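Local coordinates for protein cytochrome c2 (Rhodobacter capsulatus, PDB 1VYD) that carries electrons to the photo-oxidised bacteriochlorophyll of purple photosynthetic bacteria through its covalently bound heme, and may also serve respiration, at residues 70-73 against 74-78; 51-55 against 56-60. The protein carries 1 engineered substitution. All blocks are in the same frame, centred on the assembly; numbering follows the deposited sequence.

Interaction 1. Residues 70-73 against 74-78; sequences EDIA and TYVKD. With HEM (protoporphyrin IX containing Fe), chain C.
In helix 69-77, which lines one part of the heme pocket, Ile-72 and Val-76 follow each other one turn apart. Their CG2 methyls stand 4.4 Å from each other, a loose apolar contact. Between them runs a regular i to i+4 bond: Val-76 N to Ile-72 O is 3.1 Å, and the N-H points almost straight at the oxygen (163°). Tyr-75 N binds Asp-71 O in the same pattern. Thr-74 N binds Glu-70 O at 3.2 Å, and the same oxygen takes a second, weak bond from Thr-74 OG1 at 3.3 Å. That hydroxyl stands beside its own backbone N (chi1 -58°), the position from which it reaches the carbonyl one turn back. On the outer side, Lys-77 lays its CD 3.5 Å from Ala-73 O.

Two side chains go to the heme. Val-76 puts CG2 against the pyrrole B methyl, 3.4 Å from HEM CMB. Tyr-75 has its CG anti to the backbone N (chi1 163°), which sends the ring off the helix and alongside pyrrole A. Its CE2 is 3.7 Å from HEM C3A, and its OH is 3.5 Å from HEM CHA. The ring also meets Trp-67 and touches Met-96, one of the two axial ligands of the iron. Asp-71 OD1 is bonded to Thr-68 OG1. The contact is therefore two-sided. Apolar and aromatic groups meet the porphyrin, while Glu-70, Thr-74 and Lys-77 lie on the outward face of the same turns, and backbone bonds join the turns.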
loop_
_atom_site.group_PDB
_atom_site.type_symbol
_atom_site.label_atom_id
_atom_site.label_comp_id
_atom_site.label_asym_id
_atom_site.label_seq_id
_atom_site.Cartn_x
_atom_site.Cartn_y
_atom_site.Cartn_z
ATOM N N GLU A 70 6.357 -8.193 2.761
ATOM C CA GLU A 70 5.932 -8.739 4.048
ATOM C C GLU A 70 5.261 -7.654 4.855
ATOM O O GLU A 70 4.237 -7.964 5.458
ATOM C CB GLU A 70 7.173 -9.279 4.805
ATOM C CG GLU A 70 6.830 -10.003 6.091
ATOM C CD GLU A 70 8.024 -10.428 6.923
ATOM O OE1 GLU A 70 8.980 -9.625 7.155
ATOM O OE2 GLU A 70 7.996 -11.582 7.456
ATOM N N ASP A 71 5.779 -6.424 4.954
ATOM C CA ASP A 71 5.033 -5.370 5.602
ATOM C C ASP A 71 3.763 -5.009 4.814
ATOM O O ASP A 71 2.792 -4.601 5.425
ATOM C CB ASP A 71 5.839 -4.087 5.845
ATOM C CG ASP A 71 7.091 -4.411 6.647
ATOM O OD1 ASP A 71 8.222 -4.130 6.198
ATOM O OD2 ASP A 71 6.888 -4.946 7.747
ATOM N N ILE A 72 3.702 -5.042 3.498
ATOM C CA ILE A 72 2.441 -4.724 2.830
ATOM C C ILE A 72 1.373 -5.743 3.203
ATOM O O ILE A 72 0.245 -5.366 3.575
ATOM C CB ILE A 72 2.636 -4.651 1.291
ATOM C CG1 ILE A 72 3.518 -3.395 1.061
ATOM C CG2 ILE A 72 1.269 -4.554 0.622
ATOM C CD1 ILE A 72 3.876 -3.181 -0.385
ATOM N N ALA A 73 1.753 -7.041 3.100
ATOM C CA ALA A 73 0.895 -8.156 3.509
ATOM C C ALA A 73 0.324 -8.006 4.904
ATOM O O ALA A 73 -0.844 -8.343 5.080
ATOM C CB ALA A 73 1.690 -9.485 3.652
ATOM N N THR A 74 1.098 -7.530 5.881
ATOM C CA THR A 74 0.522 -7.384 7.239
ATOM C C THR A 74 -0.289 -6.117 7.353
ATOM O O THR A 74 -1.243 -6.002 8.125
ATOM C CB THR A 74 1.656 -7.282 8.288
ATOM O OG1 THR A 74 2.515 -8.448 8.244
ATOM C CG2 THR A 74 1.104 -7.176 9.688
ATOM N N TYR A 75 0.177 -5.022 6.709
ATOM C CA TYR A 75 -0.534 -3.734 6.865
ATOM C C TYR A 75 -1.951 -3.807 6.322
ATOM O O TYR A 75 -2.870 -3.268 6.899
ATOM C CB TYR A 75 0.182 -2.649 6.082
ATOM C CG TYR A 75 -0.607 -1.379 5.793
ATOM C CD1 TYR A 75 -0.831 -0.385 6.750
ATOM C CD2 TYR A 75 -1.048 -1.131 4.496
ATOM C CE1 TYR A 75 -1.403 0.831 6.427
ATOM C CE2 TYR A 75 -1.594 0.077 4.140
ATOM C CZ TYR A 75 -1.810 1.031 5.131
ATOM O OH TYR A 75 -2.381 2.243 4.757
ATOM N N VAL A 76 -2.165 -4.437 5.209
ATOM C CA VAL A 76 -3.416 -4.603 4.425
ATOM C C VAL A 76 -4.412 -5.454 5.179
ATOM O O VAL A 76 -5.624 -5.251 5.142
ATOM C CB VAL A 76 -2.796 -5.114 3.096
ATOM C CG1 VAL A 76 -3.119 -6.520 2.637
ATOM C CG2 VAL A 76 -2.864 -4.141 1.955
ATOM N N LYS A 77 -4.034 -6.384 6.064
ATOM C CA LYS A 77 -4.929 -7.147 6.922
ATOM C C LYS A 77 -5.519 -6.228 7.986
ATOM O O LYS A 77 -6.683 -6.436 8.383
ATOM C CB LYS A 77 -4.290 -8.299 7.704
ATOM C CG LYS A 77 -3.915 -9.505 6.908
ATOM C CD LYS A 77 -2.628 -10.140 7.426
ATOM C CE LYS A 77 -2.534 -11.567 6.890
ATOM N NZ LYS A 77 -1.296 -11.778 6.056
ATOM N N ASP A 78 -4.752 -5.236 8.441
ATOM C CA ASP A 78 -5.381 -4.331 9.432
ATOM C C ASP A 78 -4.502 -3.112 9.556
ATOM O O ASP A 78 -3.519 -3.111 10.312
ATOM C CB ASP A 78 -5.538 -5.056 10.778
ATOM C CG ASP A 78 -6.343 -4.276 11.765
ATOM O OD1 ASP A 78 -7.024 -5.009 12.511
ATOM O OD2 ASP A 78 -6.463 -3.028 11.864
HETATM C CHA HEM C . -2.535 3.691 1.604
HETATM C CHB HEM C . -2.183 -0.793 -0.272
HETATM C CHC HEM C . -7.047 -1.060 -0.443
HETATM C CHD HEM C . -7.313 3.691 0.620
HETATM C C1A HEM C . -2.054 2.457 1.179
HETATM C C2A HEM C . -0.665 2.045 1.168
HETATM C C3A HEM C . -0.610 0.828 0.673
HETATM C C4A HEM C . -1.944 0.421 0.356
HETATM C CMA HEM C . 0.527 -0.179 0.375
HETATM C CAA HEM C . 0.494 2.975 1.670
HETATM C CBA HEM C . 1.023 3.770 0.500
HETATM C CGA HEM C . 2.155 4.748 0.730
HETATM O O1A HEM C . 2.692 4.841 1.872
HETATM O O2A HEM C . 2.354 5.504 -0.251
HETATM C C1B HEM C . -3.492 -1.190 -0.464
HETATM C C2B HEM C . -3.840 -2.513 -0.922
HETATM C C3B HEM C . -5.179 -2.568 -0.916
HETATM C C4B HEM C . -5.704 -1.299 -0.531
HETATM C CMB HEM C . -2.804 -3.607 -1.353
HETATM C CAB HEM C . -6.102 -3.781 -1.199
HETATM C CBB HEM C . -5.867 -4.969 -0.527
HETATM C C1C HEM C . -7.513 0.222 -0.173
HETATM C C2C HEM C . -8.916 0.605 -0.256
HETATM C C3C HEM C . -8.990 1.883 0.058
HETATM C C4C HEM C . -7.649 2.373 0.323
HETATM C CMC HEM C . -10.001 -0.398 -0.690
HETATM C CAC HEM C . -10.223 2.789 0.258
HETATM C CBC HEM C . -11.432 2.334 0.725
HETATM C C1D HEM C . -6.029 4.098 0.936
HETATM C C2D HEM C . -5.709 5.378 1.509
HETATM C C3D HEM C . -4.390 5.377 1.777
HETATM C C4D HEM C . -3.861 4.076 1.443
HETATM C CMD HEM C . -6.748 6.497 1.684
HETATM C CAD HEM C . -3.534 6.451 2.443
HETATM C CBD HEM C . -3.445 6.066 3.965
HETATM C CGD HEM C . -3.319 7.205 4.937
HETATM O O1D HEM C . -3.518 6.848 6.125
HETATM O O2D HEM C . -3.207 8.411 4.555
HETATM N NA HEM C . -2.803 1.446 0.675
HETATM N NB HEM C . -4.624 -0.457 -0.281
HETATM N NC HEM C . -6.757 1.313 0.195
HETATM N ND HEM C . -4.893 3.294 0.930
HETATM FE FE HEM C . -4.774 1.404 0.396
#

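Interaction 2. Residues 51-55 against 56-60; sequences FKYKD and SIVAL. With HEM (protoporphyrin IX containing Fe), chain C.
Tyr-53 meets Ile-57 and Val-58 where the loop runs into helix 55-62. Its CB touches both branched side chains, with Ile-57 CG2 and Val-58 CG2 each 3.6 Å away. CG still faces Ile-57 CG2, and the two side chains cross obliquely. CD2 is 3.7 Å from that methyl and equally near HEM O2D. On one ring face, Phe-51 brings its edge down: Phe-51 CD2 lies 3.7 Å above the plane of the Tyr-53 ring, over the centre. Tyr-53 CE2 and CZ come beside the A propionate. At the tip, Tyr-53 OH donates to HEM O2A at 2.6 Å, and the oxygen lies near the ring plane. The hydroxyl is also bonded to Tyr-48 N, so two bonds fix the tip.

The D propionate is held by the backbone: Lys-54 N binds HEM O2D at 3.0 Å, with an angle of 162° at the hydrogen. Ile-57 CD1 lies 3.3 Å from HEM O1A, a methyl set against a carboxylate oxygen. Its CG1 is anti to the backbone N (chi1 -171°), which carries this methyl out to the heme. Lys-54 occupies the N-cap position of the helix, and its NZ has a long, weak ion pair with the engineered Glu-95. The first turn closes as Ala-59 N binds Asp-55 O at 3.1 Å. Ser-56 OG is bonded to Lys-93 N. Ser-56 and Ala-59 touch Leu-87, and Leu-60 touches Leu-83 and Lys-86, so helix 55-62 packs on helix 79-87 while its start faces the propionates.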
loop_
_atom_site.group_PDB
_atom_site.type_symbol
_atom_site.label_atom_id
_atom_site.label_comp_id
_atom_site.label_asym_id
_atom_site.label_seq_id
_atom_site.Cartn_x
_atom_site.Cartn_y
_atom_site.Cartn_z
ATOM N N PHE A 51 -0.293 13.905 -2.706
ATOM C CA PHE A 51 -1.286 13.095 -2.013
ATOM C C PHE A 51 -1.280 13.520 -0.551
ATOM O O PHE A 51 -0.223 13.589 0.056
ATOM C CB PHE A 51 -1.014 11.599 -2.117
ATOM C CG PHE A 51 -2.243 10.865 -1.581
ATOM C CD1 PHE A 51 -3.330 10.582 -2.429
ATOM C CD2 PHE A 51 -2.275 10.501 -0.251
ATOM C CE1 PHE A 51 -4.429 9.972 -1.872
ATOM C CE2 PHE A 51 -3.407 9.887 0.283
ATOM C CZ PHE A 51 -4.484 9.608 -0.536
ATOM N N LYS A 52 -2.405 13.824 0.058
ATOM C CA LYS A 52 -2.429 14.241 1.463
ATOM C C LYS A 52 -2.705 13.033 2.377
ATOM O O LYS A 52 -3.811 12.492 2.312
ATOM C CB LYS A 52 -3.552 15.232 1.707
ATOM C CG LYS A 52 -3.515 16.570 0.963
ATOM C CD LYS A 52 -3.598 17.619 2.100
ATOM C CE LYS A 52 -4.450 18.841 1.713
ATOM N NZ LYS A 52 -4.810 19.486 3.064
ATOM N N TYR A 53 -1.680 12.468 2.965
ATOM C CA TYR A 53 -1.808 11.325 3.842
ATOM C C TYR A 53 -2.206 11.791 5.237
ATOM O O TYR A 53 -2.042 12.947 5.596
ATOM C CB TYR A 53 -0.437 10.678 3.964
ATOM C CG TYR A 53 0.146 10.050 2.708
ATOM C CD1 TYR A 53 0.923 10.795 1.795
ATOM C CD2 TYR A 53 -0.076 8.683 2.521
ATOM C CE1 TYR A 53 1.516 10.114 0.753
ATOM C CE2 TYR A 53 0.559 8.025 1.480
ATOM C CZ TYR A 53 1.341 8.767 0.587
ATOM O OH TYR A 53 1.954 8.050 -0.406
ATOM N N LYS A 54 -2.775 10.962 6.064
ATOM C CA LYS A 54 -3.011 11.199 7.474
ATOM C C LYS A 54 -1.609 11.197 8.084
ATOM O O LYS A 54 -0.661 10.616 7.538
ATOM C CB LYS A 54 -3.924 10.177 8.133
ATOM C CG LYS A 54 -5.341 10.677 8.308
ATOM C CD LYS A 54 -5.915 10.338 9.699
ATOM C CE LYS A 54 -7.003 11.323 10.170
ATOM N NZ LYS A 54 -7.926 11.571 8.980
ATOM N N ASP A 55 -1.479 11.846 9.231
ATOM C CA ASP A 55 -0.203 12.047 9.887
ATOM C C ASP A 55 0.527 10.850 10.352
ATOM O O ASP A 55 1.768 10.833 10.296
ATOM C CB ASP A 55 -0.518 13.125 10.949
ATOM C CG ASP A 55 -1.197 12.525 12.138
ATOM O OD1 ASP A 55 -2.165 11.720 11.967
ATOM O OD2 ASP A 55 -0.695 12.849 13.249
ATOM N N SER A 56 -0.055 9.738 10.826
ATOM C CA SER A 56 0.721 8.604 11.272
ATOM C C SER A 56 1.582 7.897 10.252
ATOM O O SER A 56 2.695 7.421 10.571
ATOM C CB SER A 56 -0.186 7.401 11.757
ATOM O OG SER A 56 -1.158 8.027 12.555
ATOM N N ILE A 57 0.991 7.663 9.069
ATOM C CA ILE A 57 1.708 6.999 8.003
ATOM C C ILE A 57 2.860 7.937 7.580
ATOM O O ILE A 57 3.954 7.451 7.257
ATOM C CB ILE A 57 0.841 6.580 6.823
ATOM C CG1 ILE A 57 1.778 5.694 5.954
ATOM C CG2 ILE A 57 0.341 7.790 6.055
ATOM C CD1 ILE A 57 1.097 5.036 4.767
ATOM N N VAL A 58 2.647 9.263 7.643
ATOM C CA VAL A 58 3.845 10.116 7.338
ATOM C C VAL A 58 4.965 10.004 8.364
ATOM O O VAL A 58 6.151 9.905 8.025
ATOM C CB VAL A 58 3.262 11.537 7.238
ATOM C CG1 VAL A 58 4.332 12.620 7.286
ATOM C CG2 VAL A 58 2.439 11.597 5.946
ATOM N N ALA A 59 4.653 9.964 9.691
ATOM C CA ALA A 59 5.616 9.838 10.786
ATOM C C ALA A 59 6.332 8.496 10.655
ATOM O O ALA A 59 7.507 8.280 10.884
ATOM C CB ALA A 59 4.880 9.846 12.170
ATOM N N LEU A 60 5.576 7.489 10.168
ATOM C CA LEU A 60 6.162 6.190 9.910
ATOM C C LEU A 60 7.208 6.311 8.819
ATOM O O LEU A 60 8.318 5.819 8.997
ATOM C CB LEU A 60 5.047 5.193 9.630
ATOM C CG LEU A 60 5.605 3.782 9.257
ATOM C CD1 LEU A 60 6.381 3.169 10.409
ATOM C CD2 LEU A 60 4.478 3.000 8.653
HETATM C CHA HEM C . -2.535 3.691 1.604
HETATM C CHB HEM C . -2.183 -0.793 -0.272
HETATM C CHC HEM C . -7.047 -1.060 -0.443
HETATM C CHD HEM C . -7.313 3.691 0.620
HETATM C C1A HEM C . -2.054 2.457 1.179
HETATM C C2A HEM C . -0.665 2.045 1.168
HETATM C C3A HEM C . -0.610 0.828 0.673
HETATM C C4A HEM C . -1.944 0.421 0.356
HETATM C CMA HEM C . 0.527 -0.179 0.375
HETATM C CAA HEM C . 0.494 2.975 1.670
HETATM C CBA HEM C . 1.023 3.770 0.500
HETATM C CGA HEM C . 2.155 4.748 0.730
HETATM O O1A HEM C . 2.692 4.841 1.872
HETATM O O2A HEM C . 2.354 5.504 -0.251
HETATM C C1B HEM C . -3.492 -1.190 -0.464
HETATM C C2B HEM C . -3.840 -2.513 -0.922
HETATM C C3B HEM C . -5.179 -2.568 -0.916
HETATM C C4B HEM C . -5.704 -1.299 -0.531
HETATM C CMB HEM C . -2.804 -3.607 -1.353
HETATM C CAB HEM C . -6.102 -3.781 -1.199
HETATM C CBB HEM C . -5.867 -4.969 -0.527
HETATM C C1C HEM C . -7.513 0.222 -0.173
HETATM C C2C HEM C . -8.916 0.605 -0.256
HETATM C C3C HEM C . -8.990 1.883 0.058
HETATM C C4C HEM C . -7.649 2.373 0.323
HETATM C CMC HEM C . -10.001 -0.398 -0.690
HETATM C CAC HEM C . -10.223 2.789 0.258
HETATM C CBC HEM C . -11.432 2.334 0.725
HETATM C C1D HEM C . -6.029 4.098 0.936
HETATM C C2D HEM C . -5.709 5.378 1.509
HETATM C C3D HEM C . -4.390 5.377 1.777
HETATM C C4D HEM C . -3.861 4.076 1.443
HETATM C CMD HEM C . -6.748 6.497 1.684
HETATM C CAD HEM C . -3.534 6.451 2.443
HETATM C CBD HEM C . -3.445 6.066 3.965
HETATM C CGD HEM C . -3.319 7.205 4.937
HETATM O O1D HEM C . -3.518 6.848 6.125
HETATM O O2D HEM C . -3.207 8.411 4.555
HETATM N NA HEM C . -2.803 1.446 0.675
HETATM N NB HEM C . -4.624 -0.457 -0.281
HETATM N NC HEM C . -6.757 1.313 0.195
HETATM N ND HEM C . -4.893 3.294 0.930
HETATM FE FE HEM C . -4.774 1.404 0.396
#

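In the fold
Both contacts are local and partly buried, and both touch the same heme. They belong to consecutive helices, 55-62 and 69-77, and their centres are about 16 Å apart. Interaction 1 is nearer the middle of the chain. It sets carbon atoms and an aromatic ring against the porphyrin and lies close to the axial Met-96. Interaction 2 is farther out, at a loop-to-helix junction, and grips the propionates with hydrogen bonds. Residues 70-77 are continuous helix, with three i to i+4 backbone bonds across the contact. Residues 51-60 have one such bond across it, and side chains do more of the joining. Helix 79-87 touches both.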